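Local coordinates for protein thiosulfate sulfurtransferase (PDB 1YT8) that probably transfers sulfur from thiosulfate to cyanide, as rhodaneses do, and is built from four rhodanese-like domains in a single chain, at residues Ala257-Ala262 with Arg334-Ala339; Lys117-Leu122 with Leu342-Trp347; Ser418-Ala423 with Val447-Ala452. One frame throughout, in Å; residues are numbered along the deposited sequence.

How the interactions relate
Interactions 1 and 2 are neighbours that share helix 334-344, a helix of the third rhodanese-like domain. Interaction 1 uses its first half and interaction 2 its C-terminal end; their centres are about 14 Å apart, and they touch where Ala262 O packs on Ala343 CB at 3.6 Å. Along the chain, 117-122 comes first, then both segments of interaction 1, then 342-347, so the longer closure spans the shorter one. Interaction 3 follows within the fourth domain, with its centre about 47 Å from that of interaction 1 and about 40 Å from that of interaction 2, across the chain's centre. One helix thus meets two parts distant in sequence, whereas interaction 3 is internal to its own domain.

Interaction 1 (Ala257-Ala262 with Arg334-Ala339); sequences AVADRA and RANMSA
This is close, small-residue packing between two buried helix faces: helix 245-262, which leads into strand 265-267 at the edge of the third rhodanese-like sheet, lies against helix 334-344 of the third rhodanese-like domain. The backbones come near, with 5.3 Å between Ala259 CA and Asn336 CA, and alanine suits that spot because a lone methyl takes up so little room. Ala259 CB rests on Asn336 OD1 at 3.6 Å and on the backbone Asn336 O at 3.7 Å, with Asn336 CB 3.9 Å away.

Beside this pair, Val258 meets selenomethionine Met337. Although Met337 starts out pointing away from the other helix, its chain bends at both chi2 (-49°) and chi3 (-60°) and folds back, bringing SE to 4.0 Å from Val258 CB and CE to 4.1 Å from Val258 CG1. The branched valine offers SE its CB and both methyls, a compact apolar surface against which the flexible, polarisable chain can mould itself.

The amide of Asn336 has its polar partners outside the two segments: ND2 bonds to Gly332 O, one turn back, and OD1 to Arg266 NH1. Both ends of the amide are therefore engaged, which should fix its rotation. Cohesion between the segments thus comes from van der Waals contact, and the buried amide beside the Ala259 methyl is satisfied by Gly332 and Arg266.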
ATOM      1  N   ALA A 257      22.744  14.876  -2.620  1.00 17.60           N
ATOM      2  CA  ALA A 257      23.460  14.716  -3.881  1.00 18.45           C
ATOM      3  C   ALA A 257      22.757  13.675  -4.757  1.00 18.00           C
ATOM      4  O   ALA A 257      22.659  13.836  -5.977  1.00 17.77           O
ATOM      5  CB  ALA A 257      24.905  14.297  -3.618  1.00 20.05           C
ATOM      6  N   VAL A 258      22.271  12.604  -4.135  1.00 17.44           N
ATOM      7  CA  VAL A 258      21.567  11.560  -4.875  1.00 17.53           C
ATOM      8  C   VAL A 258      20.273  12.130  -5.457  1.00 16.65           C
ATOM      9  O   VAL A 258      19.940  11.888  -6.619  1.00 17.03           O
ATOM     10  CB  VAL A 258      21.233  10.357  -3.962  1.00 17.68           C
ATOM     11  CG1 VAL A 258      20.418   9.316  -4.732  1.00 18.61           C
ATOM     12  CG2 VAL A 258      22.523   9.732  -3.450  1.00 16.24           C
ATOM     13  N   ALA A 259      19.555  12.899  -4.646  1.00 16.11           N
ATOM     14  CA  ALA A 259      18.303  13.515  -5.074  1.00 16.33           C
ATOM     15  C   ALA A 259      18.546  14.488  -6.229  1.00 18.05           C
ATOM     16  O   ALA A 259      17.807  14.488  -7.215  1.00 17.12           O
ATOM     17  CB  ALA A 259      17.650  14.240  -3.905  1.00 15.08           C
ATOM     18  N   ASP A 260      19.580  15.317  -6.112  1.00 18.40           N
ATOM     19  CA  ASP A 260      19.877  16.267  -7.182  1.00 20.12           C
ATOM     20  C   ASP A 260      20.199  15.507  -8.464  1.00 19.28           C
ATOM     21  O   ASP A 260      19.777  15.898  -9.551  1.00 20.05           O
ATOM     22  CB  ASP A 260      21.064  17.166  -6.815  1.00 21.47           C
ATOM     23  CG  ASP A 260      20.748  18.130  -5.682  1.00 24.67           C
ATOM     24  OD1 ASP A 260      19.561  18.484  -5.497  1.00 22.59           O
ATOM     25  OD2 ASP A 260      21.697  18.550  -4.983  1.00 24.35           O
ATOM     26  N   ARG A 261      20.937  14.410  -8.319  1.00 18.78           N
ATOM     27  CA  ARG A 261      21.345  13.571  -9.443  1.00 20.36           C
ATOM     28  C   ARG A 261      20.122  13.003 -10.169  1.00 19.03           C
ATOM     29  O   ARG A 261      20.103  12.911 -11.399  1.00 17.24           O
ATOM     30  CB  ARG A 261      22.218  12.422  -8.924  1.00 21.61           C
ATOM     31  CG  ARG A 261      23.301  11.909  -9.869  1.00 27.48           C
ATOM     32  CD  ARG A 261      22.745  11.231 -11.105  1.00 30.75           C
ATOM     33  NE  ARG A 261      23.776  10.449 -11.784  1.00 34.89           N
ATOM     34  CZ  ARG A 261      23.582   9.751 -12.902  1.00 38.13           C
ATOM     35  NH1 ARG A 261      22.389   9.732 -13.485  1.00 39.15           N
ATOM     36  NH2 ARG A 261      24.584   9.061 -13.434  1.00 41.15           N
ATOM     37  N   ALA A 262      19.104  12.627  -9.401  1.00 17.47           N
ATOM     38  CA  ALA A 262      17.888  12.046  -9.968  1.00 17.85           C
ATOM     39  C   ALA A 262      16.897  13.076 -10.509  1.00 18.35           C
ATOM     40  O   ALA A 262      15.867  12.714 -11.084  1.00 17.71           O
ATOM     41  CB  ALA A 262      17.208  11.169  -8.930  1.00 16.38           C
ATOM     42  N   ARG A 334      15.943  10.959   4.590  1.00 13.52           N
ATOM     43  CA  ARG A 334      14.806  10.133   4.191  1.00 13.92           C
ATOM     44  C   ARG A 334      13.991  10.621   3.001  1.00 14.50           C
ATOM     45  O   ARG A 334      13.726   9.851   2.075  1.00 13.91           O
ATOM     46  CB  ARG A 334      13.906   9.901   5.404  1.00 12.29           C
ATOM     47  CG  ARG A 334      14.604   9.076   6.476  1.00 14.49           C
ATOM     48  CD  ARG A 334      13.735   8.843   7.692  1.00 15.59           C
ATOM     49  NE  ARG A 334      13.591  10.054   8.495  1.00 16.16           N
ATOM     50  CZ  ARG A 334      13.068  10.079   9.716  1.00 18.45           C
ATOM     51  NH1 ARG A 334      12.637   8.958  10.279  1.00 15.98           N
ATOM     52  NH2 ARG A 334      12.988  11.226  10.377  1.00 17.53           N
ATOM     53  N   ALA A 335      13.593  11.887   3.022  1.00 13.85           N
ATOM     54  CA  ALA A 335      12.822  12.440   1.919  1.00 14.73           C
ATOM     55  C   ALA A 335      13.672  12.479   0.644  1.00 13.19           C
ATOM     56  O   ALA A 335      13.199  12.117  -0.430  1.00 11.54           O
ATOM     57  CB  ALA A 335      12.325  13.842   2.276  1.00 14.55           C
ATOM     58  N   ASN A 336      14.929  12.904   0.760  1.00 12.92           N
ATOM     59  CA  ASN A 336      15.805  12.961  -0.408  1.00 12.87           C
ATOM     60  C   ASN A 336      15.990  11.593  -1.058  1.00 12.96           C
ATOM     61  O   ASN A 336      15.906  11.471  -2.281  1.00 12.81           O
ATOM     62  CB  ASN A 336      17.192  13.525  -0.048  1.00 12.79           C
ATOM     63  CG  ASN A 336      17.203  15.042   0.061  1.00 16.37           C
ATOM     64  OD1 ASN A 336      16.603  15.744  -0.757  1.00 14.63           O
ATOM     65  ND2 ASN A 336      17.910  15.556   1.065  1.00 16.85           N
HETATM   66  N   MSE A 337      16.252  10.569  -0.248  1.00 11.55           N
HETATM   67  CA  MSE A 337      16.451   9.226  -0.785  1.00 12.57           C
HETATM   68  C   MSE A 337      15.173   8.674  -1.414  1.00 11.10           C
HETATM   69  O   MSE A 337      15.202   8.146  -2.523  1.00 11.67           O
HETATM   70  CB  MSE A 337      16.950   8.264   0.299  1.00 12.62           C
HETATM   71  CG  MSE A 337      18.400   8.470   0.742  1.00 15.29           C
HETATM   72 SE   MSE A 337      19.724   8.627  -0.682  1.00 20.75          SE
HETATM   73  CE  MSE A 337      19.485   6.901  -1.556  1.00 15.21           C
ATOM     74  N   SER A 338      14.053   8.800  -0.710  1.00 13.80           N
ATOM     75  CA  SER A 338      12.782   8.301  -1.225  1.00 11.82           C
ATOM     76  C   SER A 338      12.408   9.011  -2.521  1.00 11.87           C
ATOM     77  O   SER A 338      11.917   8.385  -3.465  1.00 11.06           O
ATOM     78  CB  SER A 338      11.673   8.489  -0.183  1.00 11.31           C
ATOM     79  OG  SER A 338      11.924   7.705   0.973  1.00 11.97           O
ATOM     80  N   ALA A 339      12.638  10.320  -2.561  1.00 13.39           N
ATOM     81  CA  ALA A 339      12.338  11.113  -3.751  1.00 13.06           C
ATOM     82  C   ALA A 339      13.196  10.665  -4.935  1.00 13.02           C
ATOM     83  O   ALA A 339      12.715  10.595  -6.067  1.00 13.75           O
ATOM     84  CB  ALA A 339      12.568  12.595  -3.467  1.00 12.43           C
TER

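Interaction 2 (Lys117-Leu122 with Leu342-Trp347); sequences KAFGEL and LAQMGW
A selenomethionine, Met345, lays its CG over one face of the Phe119 ring, just where helix 334-344 has come to its end. CG lies 3.5 Å from the ring centroid, 20° off the normal and shifted toward the rim, a CH-pi contact nearest to Phe119 CG at 3.3 Å. The selenium adds an oblique Met-aromatic contact, 4.6 Å from the centroid. Phe119 reaches across because its ring is anti to the backbone N (chi1 174°); its far end, CZ, meets Gln344 CB at 3.4 Å, with the Gln344 amide plane perpendicular to the ring.

Gly346, with positive phi, is the C-prime residue of a Schellman motif: Gly346 N bonds to Ala343 O, and Trp347 N to Leu342 O at 2.9 Å. Glycine adopts this backbone shape easily.

Helix 114-127 thereby docks on the third rhodanese-like domain. Ile201 and, edge-to-face, the Phe526 ring also touch Phe119, while the Gln344 amide turns to Ser340 O and Ile529 N. Glu121 of the same helix forms a salt bridge with Arg196 of the sulfite pocket, placing the helix beside it. The contact is accordingly largely apolar, depending on a flat aromatic face and a pliable selenoether chain, with glutamine contributing its aliphatic root.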
ATOM      1  N   LYS A 117       7.744  -3.064  -7.903  1.00 11.92           N
ATOM      2  CA  LYS A 117       8.523  -4.295  -7.965  1.00 11.73           C
ATOM      3  C   LYS A 117       9.255  -4.465  -9.291  1.00 11.26           C
ATOM      4  O   LYS A 117      10.394  -4.938  -9.322  1.00 10.26           O
ATOM      5  CB  LYS A 117       7.618  -5.498  -7.700  1.00 13.28           C
ATOM      6  CG  LYS A 117       6.940  -5.442  -6.345  1.00 12.63           C
ATOM      7  CD  LYS A 117       5.978  -6.597  -6.157  1.00 11.46           C
ATOM      8  CE  LYS A 117       5.348  -6.554  -4.776  1.00 11.03           C
ATOM      9  NZ  LYS A 117       4.368  -7.666  -4.602  1.00 13.69           N
ATOM     10  N   ALA A 118       8.597  -4.088 -10.382  1.00 12.21           N
ATOM     11  CA  ALA A 118       9.210  -4.184 -11.700  1.00 10.84           C
ATOM     12  C   ALA A 118      10.386  -3.213 -11.741  1.00 11.38           C
ATOM     13  O   ALA A 118      11.438  -3.512 -12.315  1.00 11.11           O
ATOM     14  CB  ALA A 118       8.192  -3.834 -12.776  1.00 10.41           C
ATOM     15  N   PHE A 119      10.208  -2.046 -11.128  1.00 12.83           N
ATOM     16  CA  PHE A 119      11.282  -1.059 -11.089  1.00 11.98           C
ATOM     17  C   PHE A 119      12.480  -1.629 -10.331  1.00 11.91           C
ATOM     18  O   PHE A 119      13.628  -1.415 -10.716  1.00 11.43           O
ATOM     19  CB  PHE A 119      10.831   0.233 -10.400  1.00 12.83           C
ATOM     20  CG  PHE A 119      11.947   1.229 -10.214  1.00 14.31           C
ATOM     21  CD1 PHE A 119      12.502   1.884 -11.311  1.00 13.26           C
ATOM     22  CD2 PHE A 119      12.477   1.473  -8.951  1.00 12.56           C
ATOM     23  CE1 PHE A 119      13.576   2.770 -11.155  1.00 14.44           C
ATOM     24  CE2 PHE A 119      13.550   2.356  -8.782  1.00 14.57           C
ATOM     25  CZ  PHE A 119      14.100   3.006  -9.893  1.00 14.63           C
ATOM     26  N   GLY A 120      12.208  -2.351  -9.247  1.00 11.97           N
ATOM     27  CA  GLY A 120      13.285  -2.938  -8.470  1.00 13.03           C
ATOM     28  C   GLY A 120      14.142  -3.867  -9.312  1.00 13.67           C
ATOM     29  O   GLY A 120      15.375  -3.869  -9.207  1.00 10.70           O
ATOM     30  N   GLU A 121      13.491  -4.658 -10.156  1.00 12.94           N
ATOM     31  CA  GLU A 121      14.211  -5.582 -11.016  1.00 12.44           C
ATOM     32  C   GLU A 121      15.029  -4.809 -12.048  1.00 13.19           C
ATOM     33  O   GLU A 121      16.124  -5.234 -12.416  1.00 12.48           O
ATOM     34  CB  GLU A 121      13.237  -6.535 -11.717  1.00 14.01           C
ATOM     35  CG  GLU A 121      12.506  -7.502 -10.775  1.00 13.86           C
ATOM     36  CD  GLU A 121      13.450  -8.334  -9.916  1.00 16.27           C
ATOM     37  OE1 GLU A 121      14.504  -8.773 -10.433  1.00 16.95           O
ATOM     38  OE2 GLU A 121      13.134  -8.563  -8.727  1.00 16.41           O
ATOM     39  N   LEU A 122      14.493  -3.680 -12.509  1.00 10.54           N
ATOM     40  CA  LEU A 122      15.188  -2.839 -13.487  1.00 12.29           C
ATOM     41  C   LEU A 122      16.474  -2.277 -12.884  1.00 11.65           C
ATOM     42  O   LEU A 122      17.504  -2.189 -13.563  1.00 15.46           O
ATOM     43  CB  LEU A 122      14.288  -1.684 -13.938  1.00 12.83           C
ATOM     44  CG  LEU A 122      14.854  -0.763 -15.027  1.00 14.19           C
ATOM     45  CD1 LEU A 122      15.061  -1.563 -16.318  1.00 15.92           C
ATOM     46  CD2 LEU A 122      13.892   0.388 -15.278  1.00 14.79           C
ATOM     47  N   LEU A 342      11.465   7.695  -6.394  1.00 12.72           N
ATOM     48  CA  LEU A 342      10.205   8.057  -7.044  1.00 12.92           C
ATOM     49  C   LEU A 342      10.481   8.767  -8.377  1.00 12.43           C
ATOM     50  O   LEU A 342       9.745   8.599  -9.352  1.00 10.96           O
ATOM     51  CB  LEU A 342       9.379   8.953  -6.106  1.00 11.88           C
ATOM     52  CG  LEU A 342       8.844   8.225  -4.864  1.00 12.74           C
ATOM     53  CD1 LEU A 342       8.420   9.223  -3.793  1.00 12.81           C
ATOM     54  CD2 LEU A 342       7.685   7.330  -5.267  1.00 13.75           C
ATOM     55  N   ALA A 343      11.551   9.558  -8.416  1.00 11.67           N
ATOM     56  CA  ALA A 343      11.930  10.270  -9.633  1.00 10.55           C
ATOM     57  C   ALA A 343      12.333   9.260 -10.709  1.00 11.82           C
ATOM     58  O   ALA A 343      11.972   9.401 -11.881  1.00 11.86           O
ATOM     59  CB  ALA A 343      13.094  11.218  -9.339  1.00 10.04           C
ATOM     60  N   GLN A 344      13.070   8.233 -10.299  1.00 12.36           N
ATOM     61  CA  GLN A 344      13.523   7.201 -11.220  1.00 12.40           C
ATOM     62  C   GLN A 344      12.357   6.352 -11.706  1.00 11.22           C
ATOM     63  O   GLN A 344      12.433   5.709 -12.754  1.00 12.43           O
ATOM     64  CB  GLN A 344      14.608   6.351 -10.548  1.00 11.96           C
ATOM     65  CG  GLN A 344      15.921   7.131 -10.397  1.00 14.14           C
ATOM     66  CD  GLN A 344      16.969   6.426  -9.557  1.00 12.81           C
ATOM     67  OE1 GLN A 344      17.627   5.491 -10.007  1.00 12.17           O
ATOM     68  NE2 GLN A 344      17.131   6.882  -8.325  1.00 12.28           N
HETATM   69  N   MSE A 345      11.266   6.366 -10.949  1.00 13.49           N
HETATM   70  CA  MSE A 345      10.076   5.631 -11.342  1.00 11.78           C
HETATM   71  C   MSE A 345       9.165   6.553 -12.152  1.00 12.35           C
HETATM   72  O   MSE A 345       7.976   6.282 -12.329  1.00 12.61           O
HETATM   73  CB  MSE A 345       9.346   5.075 -10.115  1.00 14.21           C
HETATM   74  CG  MSE A 345      10.026   3.844  -9.529  1.00 14.61           C
HETATM   75 SE   MSE A 345       8.931   2.925  -8.204  1.00 24.73          SE
HETATM   76  CE  MSE A 345       9.167   4.151  -6.753  1.00 13.09           C
ATOM     77  N   GLY A 346       9.748   7.653 -12.631  1.00 13.64           N
ATOM     78  CA  GLY A 346       9.031   8.605 -13.466  1.00 14.66           C
ATOM     79  C   GLY A 346       8.138   9.646 -12.822  1.00 14.28           C
ATOM     80  O   GLY A 346       7.426  10.360 -13.531  1.00 14.14           O
ATOM     81  N   TRP A 347       8.162   9.755 -11.498  1.00 13.35           N
ATOM     82  CA  TRP A 347       7.312  10.732 -10.826  1.00 13.76           C
ATOM     83  C   TRP A 347       7.917  12.125 -10.757  1.00 14.62           C
ATOM     84  O   TRP A 347       9.139  12.280 -10.661  1.00 15.01           O
ATOM     85  CB  TRP A 347       7.003  10.297  -9.388  1.00 14.83           C
ATOM     86  CG  TRP A 347       6.159   9.072  -9.272  1.00 14.91           C
ATOM     87  CD1 TRP A 347       6.590   7.782  -9.127  1.00 15.80           C
ATOM     88  CD2 TRP A 347       4.731   9.018  -9.321  1.00 16.68           C
ATOM     89  NE1 TRP A 347       5.515   6.926  -9.083  1.00 14.77           N
ATOM     90  CE2 TRP A 347       4.361   7.658  -9.203  1.00 15.97           C
ATOM     91  CE3 TRP A 347       3.726   9.988  -9.459  1.00 16.91           C
ATOM     92  CZ2 TRP A 347       3.025   7.241  -9.219  1.00 15.80           C
ATOM     93  CZ3 TRP A 347       2.397   9.572  -9.475  1.00 17.21           C
ATOM     94  CH2 TRP A 347       2.060   8.208  -9.355  1.00 15.35           C
TER

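Interaction 3 (Ser418-Ala423 with Val447-Ala452); sequences SQLKQA and VAEVQA
Segment 447-452 is helical throughout, within helix 441-454, but kinked where the N atoms of Ala448 and Glu449 lack a bond to the preceding turn; 418-423 enters helix 420-427 through Gln419 at its N-cap position. The closest CA atoms, of Leu420 and Val450, are 7.3 Å apart, and the contact is made by side chains.

Leu420 does most of this. Its CD1 touches Val450 CG2 at 4.0 Å and lies 3.7 Å from Glu449 CD, and its CB is 3.8 Å from Glu449 OE2. Glu449 comes to meet it with an extended chain, CG anti to the backbone N (chi1 -168°), and the two side chains pass each other at a slant. Leucine fills the space between the helices, and the carboxylate itself lies against Leu420 CD1, with Glu449 CB and CG a little farther off.

A water also joins the segments: it is hydrogen-bonded to Glu449 OE2 at 2.6 Å and accepts a long bond of 3.3 Å from Leu420 N, an amide in the first turn of the helix. A carboxylate near this N-terminal end is probably favoured by the helix dipole. Its other oxygen, OE1, pairs with Arg82, a residue of the first domain.

Val450 also packs on Tyr433, Leu435 and Val458, strand residues of the parallel sheet. Two helices meeting beside a five-stranded parallel sheet of order 1-5-4-2-3 are part of the alpha/beta rhodanese fold, here that of the fourth domain.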
ATOM      1  N   SER A 418     -19.501  -5.444  -2.327  1.00 17.97           N
ATOM      2  CA  SER A 418     -19.607  -5.501  -3.783  1.00 17.74           C
ATOM      3  C   SER A 418     -20.473  -6.642  -4.307  1.00 17.16           C
ATOM      4  O   SER A 418     -20.782  -6.688  -5.496  1.00 15.94           O
ATOM      5  CB  SER A 418     -18.210  -5.607  -4.407  1.00 15.51           C
ATOM      6  OG  SER A 418     -17.582  -6.829  -4.053  1.00 14.59           O
ATOM      7  N   GLN A 419     -20.858  -7.558  -3.422  1.00 17.09           N
ATOM      8  CA  GLN A 419     -21.684  -8.698  -3.812  1.00 15.88           C
ATOM      9  C   GLN A 419     -22.855  -8.894  -2.852  1.00 15.94           C
ATOM     10  O   GLN A 419     -23.200 -10.024  -2.498  1.00 15.99           O
ATOM     11  CB  GLN A 419     -20.824  -9.970  -3.853  1.00 17.75           C
ATOM     12  CG  GLN A 419     -19.708  -9.920  -4.890  1.00 18.89           C
ATOM     13  CD  GLN A 419     -18.935 -11.223  -5.002  1.00 20.10           C
ATOM     14  OE1 GLN A 419     -19.441 -12.295  -4.660  1.00 20.19           O
ATOM     15  NE2 GLN A 419     -17.708 -11.139  -5.506  1.00 18.23           N
ATOM     16  N   LEU A 420     -23.477  -7.789  -2.450  1.00 15.48           N
ATOM     17  CA  LEU A 420     -24.594  -7.843  -1.518  1.00 16.28           C
ATOM     18  C   LEU A 420     -25.836  -8.561  -2.041  1.00 17.02           C
ATOM     19  O   LEU A 420     -26.516  -9.252  -1.282  1.00 15.79           O
ATOM     20  CB  LEU A 420     -24.971  -6.430  -1.064  1.00 15.58           C
ATOM     21  CG  LEU A 420     -24.077  -5.803   0.010  1.00 15.19           C
ATOM     22  CD1 LEU A 420     -24.468  -4.350   0.220  1.00 15.35           C
ATOM     23  CD2 LEU A 420     -24.215  -6.590   1.316  1.00 17.22           C
ATOM     24  N   LYS A 421     -26.142  -8.403  -3.325  1.00 16.56           N
ATOM     25  CA  LYS A 421     -27.323  -9.057  -3.876  1.00 18.08           C
ATOM     26  C   LYS A 421     -27.237 -10.558  -3.639  1.00 19.17           C
ATOM     27  O   LYS A 421     -28.160 -11.173  -3.099  1.00 16.35           O
ATOM     28  CB  LYS A 421     -27.447  -8.779  -5.376  1.00 19.28           C
ATOM     29  CG  LYS A 421     -28.686  -9.400  -6.011  1.00 24.98           C
ATOM     30  CD  LYS A 421     -28.769  -9.069  -7.494  1.00 30.04           C
ATOM     31  CE  LYS A 421     -30.054  -9.604  -8.118  1.00 32.12           C
ATOM     32  NZ  LYS A 421     -30.134 -11.091  -8.060  1.00 34.90           N
ATOM     33  N   GLN A 422     -26.112 -11.140  -4.035  1.00 18.91           N
ATOM     34  CA  GLN A 422     -25.896 -12.570  -3.870  1.00 19.15           C
ATOM     35  C   GLN A 422     -25.889 -12.986  -2.399  1.00 17.39           C
ATOM     36  O   GLN A 422     -26.464 -14.010  -2.035  1.00 17.74           O
ATOM     37  CB  GLN A 422     -24.575 -12.973  -4.524  1.00 20.61           C
ATOM     38  CG  GLN A 422     -24.293 -14.465  -4.463  1.00 25.70           C
ATOM     39  CD  GLN A 422     -22.943 -14.831  -5.051  1.00 28.85           C
ATOM     40  OE1 GLN A 422     -21.900 -14.348  -4.599  1.00 30.87           O
ATOM     41  NE2 GLN A 422     -22.955 -15.688  -6.062  1.00 30.19           N
ATOM     42  N   ALA A 423     -25.239 -12.193  -1.554  1.00 16.65           N
ATOM     43  CA  ALA A 423     -25.163 -12.514  -0.133  1.00 14.72           C
ATOM     44  C   ALA A 423     -26.537 -12.554   0.522  1.00 16.27           C
ATOM     45  O   ALA A 423     -26.848 -13.477   1.278  1.00 13.00           O
ATOM     46  CB  ALA A 423     -24.283 -11.508   0.583  1.00 14.86           C
ATOM     47  N   VAL A 447     -25.790   0.873   4.118  1.00 15.76           N
ATOM     48  CA  VAL A 447     -27.185   0.871   4.549  1.00 16.14           C
ATOM     49  C   VAL A 447     -28.185   1.037   3.405  1.00 17.87           C
ATOM     50  O   VAL A 447     -29.113   0.237   3.265  1.00 16.75           O
ATOM     51  CB  VAL A 447     -27.441   1.972   5.610  1.00 16.11           C
ATOM     52  CG1 VAL A 447     -28.927   2.030   5.964  1.00 15.11           C
ATOM     53  CG2 VAL A 447     -26.620   1.680   6.860  1.00 14.26           C
ATOM     54  N   ALA A 448     -27.998   2.069   2.587  1.00 16.61           N
ATOM     55  CA  ALA A 448     -28.909   2.331   1.478  1.00 17.31           C
ATOM     56  C   ALA A 448     -29.075   1.152   0.526  1.00 17.17           C
ATOM     57  O   ALA A 448     -30.191   0.856   0.086  1.00 17.29           O
ATOM     58  CB  ALA A 448     -28.451   3.571   0.703  1.00 18.56           C
ATOM     59  N   GLU A 449     -27.978   0.476   0.201  1.00 15.59           N
ATOM     60  CA  GLU A 449     -28.052  -0.662  -0.705  1.00 15.81           C
ATOM     61  C   GLU A 449     -28.783  -1.843  -0.074  1.00 14.81           C
ATOM     62  O   GLU A 449     -29.586  -2.506  -0.726  1.00 15.23           O
ATOM     63  CB  GLU A 449     -26.657  -1.115  -1.148  1.00 16.11           C
ATOM     64  CG  GLU A 449     -26.738  -2.097  -2.306  1.00 15.74           C
ATOM     65  CD  GLU A 449     -25.392  -2.541  -2.839  1.00 17.63           C
ATOM     66  OE1 GLU A 449     -24.378  -1.851  -2.603  1.00 20.49           O
ATOM     67  OE2 GLU A 449     -25.363  -3.587  -3.518  1.00 18.86           O
ATOM     68  N   VAL A 450     -28.507  -2.113   1.195  1.00 15.51           N
ATOM     69  CA  VAL A 450     -29.180  -3.224   1.853  1.00 15.26           C
ATOM     70  C   VAL A 450     -30.686  -2.951   1.906  1.00 15.39           C
ATOM     71  O   VAL A 450     -31.499  -3.852   1.688  1.00 15.72           O
ATOM     72  CB  VAL A 450     -28.631  -3.457   3.278  1.00 13.21           C
ATOM     73  CG1 VAL A 450     -29.401  -4.585   3.944  1.00 13.57           C
ATOM     74  CG2 VAL A 450     -27.139  -3.817   3.209  1.00 13.83           C
ATOM     75  N   GLN A 451     -31.059  -1.705   2.180  1.00 15.68           N
ATOM     76  CA  GLN A 451     -32.475  -1.350   2.228  1.00 16.16           C
ATOM     77  C   GLN A 451     -33.114  -1.555   0.863  1.00 15.99           C
ATOM     78  O   GLN A 451     -34.214  -2.094   0.756  1.00 17.27           O
ATOM     79  CB  GLN A 451     -32.656   0.113   2.637  1.00 16.89           C
ATOM     80  CG  GLN A 451     -32.215   0.442   4.042  1.00 17.63           C
ATOM     81  CD  GLN A 451     -32.322   1.922   4.326  1.00 19.79           C
ATOM     82  OE1 GLN A 451     -31.790   2.742   3.580  1.00 19.32           O
ATOM     83  NE2 GLN A 451     -33.009   2.274   5.407  1.00 22.14           N
ATOM     84  N   ALA A 452     -32.417  -1.124  -0.184  1.00 16.09           N
ATOM     85  CA  ALA A 452     -32.930  -1.252  -1.547  1.00 17.49           C
ATOM     86  C   ALA A 452     -33.104  -2.703  -1.983  1.00 17.60           C
ATOM     87  O   ALA A 452     -34.141  -3.077  -2.537  1.00 16.97           O
ATOM     88  CB  ALA A 452     -32.009  -0.521  -2.524  1.00 18.96           C
TER
HETATM   89  O   HOH W   1     -23.305  -4.977  -4.111  1.00 20.33           O